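Local coordinates for protein glucose 1-dehydrogenase (Haloferax mediterranei, PDB 2VWP) that oxidises D-glucose and several other aldose sugars with NAD(+) or, preferably, NADP(+), in a zinc-dependent reaction that yields the lactone, at residues Asp244-Ala249 with Gln261-Asn266; Thr155-Glu160 with Val299-Ser304. All coordinates share one frame; numbering follows the deposited sequence.

Interaction 1: residues Asp244-Ala249 with Gln261-Asn266. With NDP (NADPH dihydro-nicotinamide-adenine-dinucleotide phosphate), chain B.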
loop_
_atom_site.group_PDB
_atom_site.type_symbol
_atom_site.label_atom_id
_atom_site.label_comp_id
_atom_site.label_asym_id
_atom_site.label_seq_id
_atom_site.Cartn_x
_atom_site.Cartn_y
_atom_site.Cartn_z
ATOM N N ASP A 244 -4.394 -12.921 -5.080
ATOM C CA ASP A 244 -4.883 -11.948 -4.093
ATOM C C ASP A 244 -3.762 -11.362 -3.251
ATOM O O ASP A 244 -3.779 -10.161 -2.921
ATOM C CB ASP A 244 -5.923 -12.566 -3.162
ATOM C CG ASP A 244 -7.153 -13.067 -3.900
ATOM O OD1 ASP A 244 -7.845 -12.238 -4.527
ATOM O OD2 ASP A 244 -7.450 -14.282 -3.812
ATOM N N PHE A 245 -2.799 -12.218 -2.906
ATOM C CA PHE A 245 -1.623 -11.809 -2.147
ATOM C C PHE A 245 -0.328 -12.246 -2.814
ATOM O O PHE A 245 -0.184 -13.406 -3.242
ATOM C CB PHE A 245 -1.690 -12.327 -0.699
ATOM C CG PHE A 245 -0.535 -11.874 0.155
ATOM C CD1 PHE A 245 -0.338 -10.518 0.421
ATOM C CD2 PHE A 245 0.372 -12.796 0.671
ATOM C CE1 PHE A 245 0.744 -10.097 1.180
ATOM C CE2 PHE A 245 1.454 -12.380 1.432
ATOM C CZ PHE A 245 1.644 -11.034 1.689
ATOM N N ILE A 246 0.606 -11.301 -2.901
ATOM C CA ILE A 246 1.945 -11.559 -3.398
ATOM C C ILE A 246 2.953 -11.116 -2.346
ATOM O O ILE A 246 2.880 -10.002 -1.819
ATOM C CB ILE A 246 2.245 -10.846 -4.747
ATOM C CG1 ILE A 246 1.399 -11.441 -5.887
ATOM C CG2 ILE A 246 3.721 -10.977 -5.096
ATOM C CD1 ILE A 246 1.515 -10.685 -7.216
ATOM N N TYR A 247 3.876 -12.015 -2.022
ATOM C CA TYR A 247 4.957 -11.714 -1.101
ATOM C C TYR A 247 6.249 -11.802 -1.872
ATOM O O TYR A 247 6.660 -12.892 -2.269
ATOM C CB TYR A 247 4.930 -12.729 0.038
ATOM C CG TYR A 247 5.916 -12.505 1.163
ATOM C CD1 TYR A 247 7.258 -12.864 1.024
ATOM C CD2 TYR A 247 5.493 -11.996 2.400
ATOM C CE1 TYR A 247 8.160 -12.697 2.069
ATOM C CE2 TYR A 247 6.395 -11.845 3.454
ATOM C CZ TYR A 247 7.715 -12.190 3.279
ATOM O OH TYR A 247 8.612 -12.046 4.316
ATOM N N GLU A 248 6.897 -10.654 -2.069
ATOM C CA GLU A 248 8.124 -10.587 -2.839
ATOM C C GLU A 248 9.367 -10.775 -1.968
ATOM O O GLU A 248 9.619 -9.997 -1.042
ATOM C CB GLU A 248 8.179 -9.285 -3.650
ATOM C CG GLU A 248 9.465 -9.106 -4.457
ATOM C CD GLU A 248 10.598 -8.552 -3.650
ATOM O OE1 GLU A 248 10.383 -7.583 -2.897
ATOM O OE2 GLU A 248 11.732 -9.051 -3.787
ATOM N N ALA A 249 10.140 -11.818 -2.280
ATOM C CA ALA A 249 11.379 -12.142 -1.560
ATOM C C ALA A 249 12.480 -12.599 -2.535
ATOM O O ALA A 249 13.200 -13.580 -2.267
ATOM C CB ALA A 249 11.112 -13.223 -0.492
ATOM N N GLN A 261 0.668 -6.351 -12.053
ATOM C CA GLN A 261 -0.071 -7.067 -13.108
ATOM C C GLN A 261 -0.575 -8.450 -12.697
ATOM O O GLN A 261 -1.655 -8.851 -13.108
ATOM C CB GLN A 261 0.766 -7.194 -14.389
ATOM C CG GLN A 261 1.261 -5.883 -15.003
ATOM C CD GLN A 261 0.182 -4.810 -15.143
ATOM O OE1 GLN A 261 0.379 -3.663 -14.723
ATOM N NE2 GLN A 261 -0.952 -5.172 -15.722
ATOM N N ALA A 262 0.212 -9.182 -11.905
ATOM C CA ALA A 262 -0.166 -10.538 -11.468
ATOM C C ALA A 262 -1.219 -10.537 -10.356
ATOM O O ALA A 262 -1.909 -11.539 -10.146
ATOM C CB ALA A 262 1.068 -11.324 -11.044
ATOM N N LEU A 263 -1.370 -9.402 -9.674
ATOM C CA LEU A 263 -2.356 -9.274 -8.601
ATOM C C LEU A 263 -3.809 -9.374 -9.058
ATOM O O LEU A 263 -4.175 -8.871 -10.125
ATOM C CB LEU A 263 -2.158 -7.956 -7.836
ATOM C CG LEU A 263 -1.099 -7.833 -6.734
ATOM C CD1 LEU A 263 -0.980 -6.367 -6.270
ATOM C CD2 LEU A 263 -1.378 -8.793 -5.531
ATOM N N ALA A 264 -4.638 -10.018 -8.238
ATOM C CA ALA A 264 -6.080 -9.942 -8.406
ATOM C C ALA A 264 -6.574 -8.546 -8.014
ATOM O O ALA A 264 -5.898 -7.815 -7.261
ATOM C CB ALA A 264 -6.786 -11.028 -7.586
ATOM N N PRO A 265 -7.745 -8.146 -8.545
ATOM C CA PRO A 265 -8.298 -6.882 -8.081
ATOM C C PRO A 265 -8.361 -6.853 -6.563
ATOM O O PRO A 265 -8.737 -7.852 -5.938
ATOM C CB PRO A 265 -9.713 -6.883 -8.678
ATOM C CG PRO A 265 -9.525 -7.695 -9.976
ATOM C CD PRO A 265 -8.594 -8.788 -9.571
ATOM N N ASN A 266 -7.997 -5.706 -5.993
ATOM C CA ASN A 266 -8.121 -5.454 -4.565
ATOM C C ASN A 266 -7.017 -6.184 -3.792
ATOM O O ASN A 266 -7.054 -6.246 -2.587
ATOM C CB ASN A 266 -9.528 -5.836 -4.037
ATOM C CG ASN A 266 -10.678 -5.259 -4.886
ATOM O OD1 ASN A 266 -10.618 -4.128 -5.349
ATOM N ND2 ASN A 266 -11.737 -6.054 -5.080
HETATM P PA NDP B . 17.832 -15.378 -1.247
HETATM O O1A NDP B . 18.456 -16.605 -0.692
HETATM O O2A NDP B . 18.726 -14.669 -2.218
HETATM O O5B NDP B . 16.447 -15.760 -1.961
HETATM C C5B NDP B . 16.094 -15.162 -3.176
HETATM C C4B NDP B . 15.626 -16.277 -4.082
HETATM O O4B NDP B . 14.978 -15.671 -5.169
HETATM C C3B NDP B . 16.784 -17.122 -4.619
HETATM O O3B NDP B . 16.607 -18.487 -4.262
HETATM C C2B NDP B . 16.746 -16.876 -6.120
HETATM O O2B NDP B . 16.868 -18.049 -6.889
HETATM C C1B NDP B . 15.340 -16.338 -6.339
HETATM N N9A NDP B . 15.272 -15.434 -7.491
HETATM C C8A NDP B . 15.976 -14.271 -7.729
HETATM N N7A NDP B . 15.573 -13.785 -8.934
HETATM C C5A NDP B . 14.639 -14.633 -9.451
HETATM C C6A NDP B . 13.897 -14.646 -10.633
HETATM N N6A NDP B . 14.135 -13.765 -11.615
HETATM N N1A NDP B . 13.008 -15.686 -10.845
HETATM C C2A NDP B . 12.842 -16.700 -9.930
HETATM N N3A NDP B . 13.563 -16.678 -8.771
HETATM C C4A NDP B . 14.444 -15.670 -8.543
HETATM O O3 NDP B . 17.421 -14.418 0.007
HETATM P PN NDP B . 16.294 -14.661 1.175
HETATM O O1N NDP B . 15.200 -15.577 0.772
HETATM O O2N NDP B . 16.953 -14.940 2.479
HETATM O O5D NDP B . 15.736 -13.136 1.148
HETATM C C5D NDP B . 14.983 -12.686 0.026
HETATM C C4D NDP B . 15.122 -11.185 -0.273
HETATM O O4D NDP B . 14.558 -10.451 0.800
HETATM C C3D NDP B . 16.554 -10.679 -0.471
HETATM O O3D NDP B . 16.591 -9.644 -1.442
HETATM C C2D NDP B . 16.901 -10.071 0.871
HETATM O O2D NDP B . 17.782 -8.981 0.747
HETATM C C1D NDP B . 15.536 -9.591 1.354
HETATM N N1N NDP B . 15.394 -9.597 2.809
HETATM C C2N NDP B . 14.675 -8.566 3.332
HETATM C C3N NDP B . 14.294 -8.512 4.664
HETATM C C7N NDP B . 13.494 -7.319 5.141
HETATM O O7N NDP B . 13.345 -7.144 6.518
HETATM N N7N NDP B . 12.943 -6.466 4.260
HETATM C C4N NDP B . 14.694 -9.624 5.623
HETATM C C5N NDP B . 15.480 -10.718 4.930
HETATM C C6N NDP B . 15.791 -10.663 3.571
HETATM P P2B NDP B . 18.289 -18.638 -7.367
HETATM O O1X NDP B . 19.126 -19.026 -6.171
HETATM O O2X NDP B . 19.067 -17.575 -8.115
HETATM O O3X NDP B . 17.866 -19.821 -8.218
HETATM O O HOH W 1 -7.692 -9.613 -3.804
#
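Ile246 and Leu263 carry the apolar part of this contact, their side chains meeting at a slant. Ile246 has CG1 anti to the carbonyl carbon (chi1 -68°) and an extended chi2, which pushes CD1 out from the strand between two partners: Ala262 CB, 3.9 Å from Ile246 CD1, and Leu263 CD2, 3.8 Å from the same methyl. Leu263, the first residue past the helix, does its touching with the CD2 branch, which also lies 3.8 Å from the backbone oxygen Asp244 O. No hydrogen bond joins the two segments directly.

The topology is a beta-alpha-beta crossover of the Rossmann-type domain: strand 243-248 leads through helix 253-262 to strand 267-271, its parallel neighbour in the sheet, and residues 261-266 hold the end of that helix, the short strand 263-264 and the corner that leads into strand 267-271. Consistent with this, Ile246 exchanges backbone hydrogen bonds with Val268 and Ala270.

Backbones come nearest at Asp244, where the chain turns a corner: Asp244 CA lies 4.9 Å from Ala264 CA. Here the Asp244 carboxylate is divided between two tasks. OD1 lies 3.5 Å from Ala264 CB and may be bridged to Pro265 by a water within hydrogen-bonding distance of both, 2.7 Å from Asp244 OD1 and 3.0 Å from Pro265 O. OD2 instead takes the backbone N-H groups of Ser174 and Ser175, a pair of bonds that probably helps to fix the rotation of the carboxylate. Beyond the strand's other end, Ala249 O approaches C5D of the NADPH to 3.0 Å.

Interaction 2: residues Thr155-Glu160 with Val299-Ser304. With NDP (NADPH dihydro-nicotinamide-adenine-dinucleotide phosphate), chain B.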
loop_
_atom_site.group_PDB
_atom_site.type_symbol
_atom_site.label_atom_id
_atom_site.label_comp_id
_atom_site.label_asym_id
_atom_site.label_seq_id
_atom_site.Cartn_x
_atom_site.Cartn_y
_atom_site.Cartn_z
ATOM N N THR A 155 8.455 -11.854 8.341
ATOM C CA THR A 155 7.197 -12.138 7.638
ATOM C C THR A 155 5.981 -11.732 8.479
ATOM O O THR A 155 5.003 -11.186 7.934
ATOM C CB THR A 155 7.135 -13.630 7.196
ATOM O OG1 THR A 155 8.176 -13.854 6.247
ATOM C CG2 THR A 155 5.775 -14.014 6.546
ATOM N N GLU A 156 6.041 -11.982 9.790
ATOM C CA GLU A 156 4.944 -11.549 10.689
ATOM C C GLU A 156 4.637 -10.066 10.555
ATOM O O GLU A 156 3.479 -9.686 10.447
ATOM C CB GLU A 156 5.200 -11.900 12.170
ATOM C CG GLU A 156 5.351 -13.386 12.466
ATOM C CD GLU A 156 4.034 -14.170 12.445
ATOM O OE1 GLU A 156 2.966 -13.606 12.136
ATOM O OE2 GLU A 156 4.074 -15.374 12.745
ATOM N N LYS A 157 5.672 -9.230 10.563
ATOM C CA LYS A 157 5.512 -7.795 10.352
ATOM C C LYS A 157 4.991 -7.446 8.949
ATOM O O LYS A 157 4.055 -6.629 8.807
ATOM C CB LYS A 157 6.829 -7.050 10.590
ATOM C CG LYS A 157 6.700 -5.569 10.181
ATOM C CD LYS A 157 7.952 -4.739 10.411
ATOM C CE LYS A 157 7.813 -3.428 9.637
ATOM N NZ LYS A 157 8.912 -2.488 9.942
ATOM N N ALA A 158 5.610 -8.039 7.920
ATOM C CA ALA A 158 5.233 -7.736 6.524
ATOM C C ALA A 158 3.763 -8.055 6.254
ATOM O O ALA A 158 3.043 -7.253 5.634
ATOM C CB ALA A 158 6.106 -8.482 5.561
ATOM N N LEU A 159 3.316 -9.213 6.741
ATOM C CA LEU A 159 1.902 -9.604 6.651
ATOM C C LEU A 159 1.008 -8.656 7.429
ATOM O O LEU A 159 -0.094 -8.314 6.972
ATOM C CB LEU A 159 1.681 -11.062 7.129
ATOM C CG LEU A 159 2.380 -12.200 6.365
ATOM C CD1 LEU A 159 1.897 -13.555 6.863
ATOM C CD2 LEU A 159 2.172 -12.058 4.867
ATOM N N GLU A 160 1.468 -8.230 8.609
ATOM C CA GLU A 160 0.669 -7.309 9.414
ATOM C C GLU A 160 0.413 -6.001 8.645
ATOM O O GLU A 160 -0.715 -5.524 8.598
ATOM C CB GLU A 160 1.327 -7.051 10.775
ATOM C CG GLU A 160 0.567 -6.074 11.660
ATOM C CD GLU A 160 1.365 -5.606 12.893
ATOM O OE1 GLU A 160 2.552 -5.194 12.774
ATOM O OE2 GLU A 160 0.759 -5.620 13.982
ATOM N N VAL A 299 3.089 -2.642 -0.437
ATOM C CA VAL A 299 3.542 -2.261 0.886
ATOM C C VAL A 299 4.939 -2.825 1.102
ATOM O O VAL A 299 5.134 -4.041 1.035
ATOM C CB VAL A 299 2.543 -2.766 1.997
ATOM C CG1 VAL A 299 3.027 -2.408 3.375
ATOM C CG2 VAL A 299 1.152 -2.199 1.756
ATOM N N GLY A 300 5.906 -1.944 1.341
ATOM C CA GLY A 300 7.287 -2.370 1.661
ATOM C C GLY A 300 7.435 -2.596 3.152
ATOM O O GLY A 300 6.783 -1.930 3.944
ATOM N N SER A 301 8.289 -3.540 3.546
ATOM C CA SER A 301 8.479 -3.850 4.961
ATOM C C SER A 301 9.917 -4.263 5.241
ATOM O O SER A 301 10.527 -5.003 4.463
ATOM C CB SER A 301 7.499 -4.949 5.408
ATOM O OG SER A 301 7.665 -5.267 6.770
ATOM N N VAL A 302 10.454 -3.795 6.362
ATOM C CA VAL A 302 11.824 -4.146 6.745
ATOM C C VAL A 302 11.899 -4.365 8.247
ATOM O O VAL A 302 11.202 -3.686 9.009
ATOM C CB VAL A 302 12.880 -3.097 6.221
ATOM C CG1 VAL A 302 12.669 -1.726 6.864
ATOM C CG2 VAL A 302 14.312 -3.593 6.461
ATOM N N ASN A 303 12.697 -5.357 8.662
ATOM C CA ASN A 303 12.963 -5.606 10.073
ATOM C C ASN A 303 11.665 -6.097 10.754
ATOM O O ASN A 303 10.733 -6.568 10.083
ATOM C CB ASN A 303 13.562 -4.325 10.739
ATOM C CG ASN A 303 14.185 -4.576 12.111
ATOM O OD1 ASN A 303 13.749 -3.995 13.107
ATOM N ND2 ASN A 303 15.223 -5.414 12.166
ATOM N N SER A 304 11.615 -5.997 12.076
ATOM C CA SER A 304 10.500 -6.510 12.872
ATOM C C SER A 304 10.769 -6.173 14.334
ATOM O O SER A 304 11.887 -5.802 14.690
ATOM C CB SER A 304 10.351 -8.035 12.711
ATOM O OG SER A 304 11.560 -8.734 13.037
HETATM P PA NDP B . 17.832 -15.378 -1.247
HETATM O O1A NDP B . 18.456 -16.605 -0.692
HETATM O O2A NDP B . 18.726 -14.669 -2.218
HETATM O O5B NDP B . 16.447 -15.760 -1.961
HETATM C C5B NDP B . 16.094 -15.162 -3.176
HETATM C C4B NDP B . 15.626 -16.277 -4.082
HETATM O O4B NDP B . 14.978 -15.671 -5.169
HETATM C C3B NDP B . 16.784 -17.122 -4.619
HETATM O O3B NDP B . 16.607 -18.487 -4.262
HETATM C C2B NDP B . 16.746 -16.876 -6.120
HETATM O O2B NDP B . 16.868 -18.049 -6.889
HETATM C C1B NDP B . 15.340 -16.338 -6.339
HETATM N N9A NDP B . 15.272 -15.434 -7.491
HETATM C C8A NDP B . 15.976 -14.271 -7.729
HETATM N N7A NDP B . 15.573 -13.785 -8.934
HETATM C C5A NDP B . 14.639 -14.633 -9.451
HETATM C C6A NDP B . 13.897 -14.646 -10.633
HETATM N N6A NDP B . 14.135 -13.765 -11.615
HETATM N N1A NDP B . 13.008 -15.686 -10.845
HETATM C C2A NDP B . 12.842 -16.700 -9.930
HETATM N N3A NDP B . 13.563 -16.678 -8.771
HETATM C C4A NDP B . 14.444 -15.670 -8.543
HETATM O O3 NDP B . 17.421 -14.418 0.007
HETATM P PN NDP B . 16.294 -14.661 1.175
HETATM O O1N NDP B . 15.200 -15.577 0.772
HETATM O O2N NDP B . 16.953 -14.940 2.479
HETATM O O5D NDP B . 15.736 -13.136 1.148
HETATM C C5D NDP B . 14.983 -12.686 0.026
HETATM C C4D NDP B . 15.122 -11.185 -0.273
HETATM O O4D NDP B . 14.558 -10.451 0.800
HETATM C C3D NDP B . 16.554 -10.679 -0.471
HETATM O O3D NDP B . 16.591 -9.644 -1.442
HETATM C C2D NDP B . 16.901 -10.071 0.871
HETATM O O2D NDP B . 17.782 -8.981 0.747
HETATM C C1D NDP B . 15.536 -9.591 1.354
HETATM N N1N NDP B . 15.394 -9.597 2.809
HETATM C C2N NDP B . 14.675 -8.566 3.332
HETATM C C3N NDP B . 14.294 -8.512 4.664
HETATM C C7N NDP B . 13.494 -7.319 5.141
HETATM O O7N NDP B . 13.345 -7.144 6.518
HETATM N N7N NDP B . 12.943 -6.466 4.260
HETATM C C4N NDP B . 14.694 -9.624 5.623
HETATM C C5N NDP B . 15.480 -10.718 4.930
HETATM C C6N NDP B . 15.791 -10.663 3.571
HETATM P P2B NDP B . 18.289 -18.638 -7.367
HETATM O O1X NDP B . 19.126 -19.026 -6.171
HETATM O O2X NDP B . 19.067 -17.575 -8.115
HETATM O O3X NDP B . 17.866 -19.821 -8.218
#
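Lys157 spans the contact lengthwise, its methylenes running along the loop and its ammonium group bonded to Val302 O. With CG anti to the backbone N (chi1 172°) and every later torsion extended, the chain reaches its full length; Lys157 NZ ends 2.7 Å from Val302 O, at a C=O...N angle of 157°. The same nitrogen forms a salt bridge with Asp105 and a hydrogen bond to Asn295 OD1 of the second subunit, so three partners grip this buried charge.

Packing is tightest around the outer methylenes. Lys157 CD lies 3.3 Å from Asn303 O, and Lys157 CE is 3.4 Å from Ser301 OG. That hydroxyl, set anti to its own backbone nitrogen, also presses on the helix 3.5 Å from Ala158 CA, while Ser301 CB meets Ala158 CB at 3.8 Å. The fit is looser toward Ser304, whose CB stays 4.2 Å from Lys157 CB; beyond it the partly exposed Glu156 and Glu160 turn to helix 306-318 instead, bonding to Thr315 and His308 respectively.

On its other side, the loop binds the nicotinamide carboxamide through its backbone: NADPH N7N donates to Ser301 O (2.8 Å), and Asn303 N donates to NADPH O7N (2.9 Å, 161° at the hydrogen). Val302, whose CB points away from the helix, sets its CB and CG2 beside this carboxamide. Asn303 is in addition a substrate-binding residue.

Helix 149-165 thus lies against the loop that follows strand 297-300, flanked by helices 183-194 and 306-318; Val299 bonds to strand 267-271 and also pairs antiparallel with a strand of the second subunit.

From the N terminus, residues 155-160 of helix 149-165 come first, and their partner, 299-304, arrives only after 138 intervening residues; interaction 2 therefore closes a long loop. Interaction 1 falls wholly within that interval and closes a short one, with 11 residues between 244-249 and 261-266, so the two nest without crossing. They also touch: Phe245 CZ packs 3.4 Å from Leu159 CD2. A probable hydrogen bond of 2.7 Å links Tyr247 OH to Thr155 OG1. Helix 149-165 is thereby tied to a central strand of the parallel sheet and to the loop after its outermost strand within this chain, while both contacts reach NADPH and the second subunit.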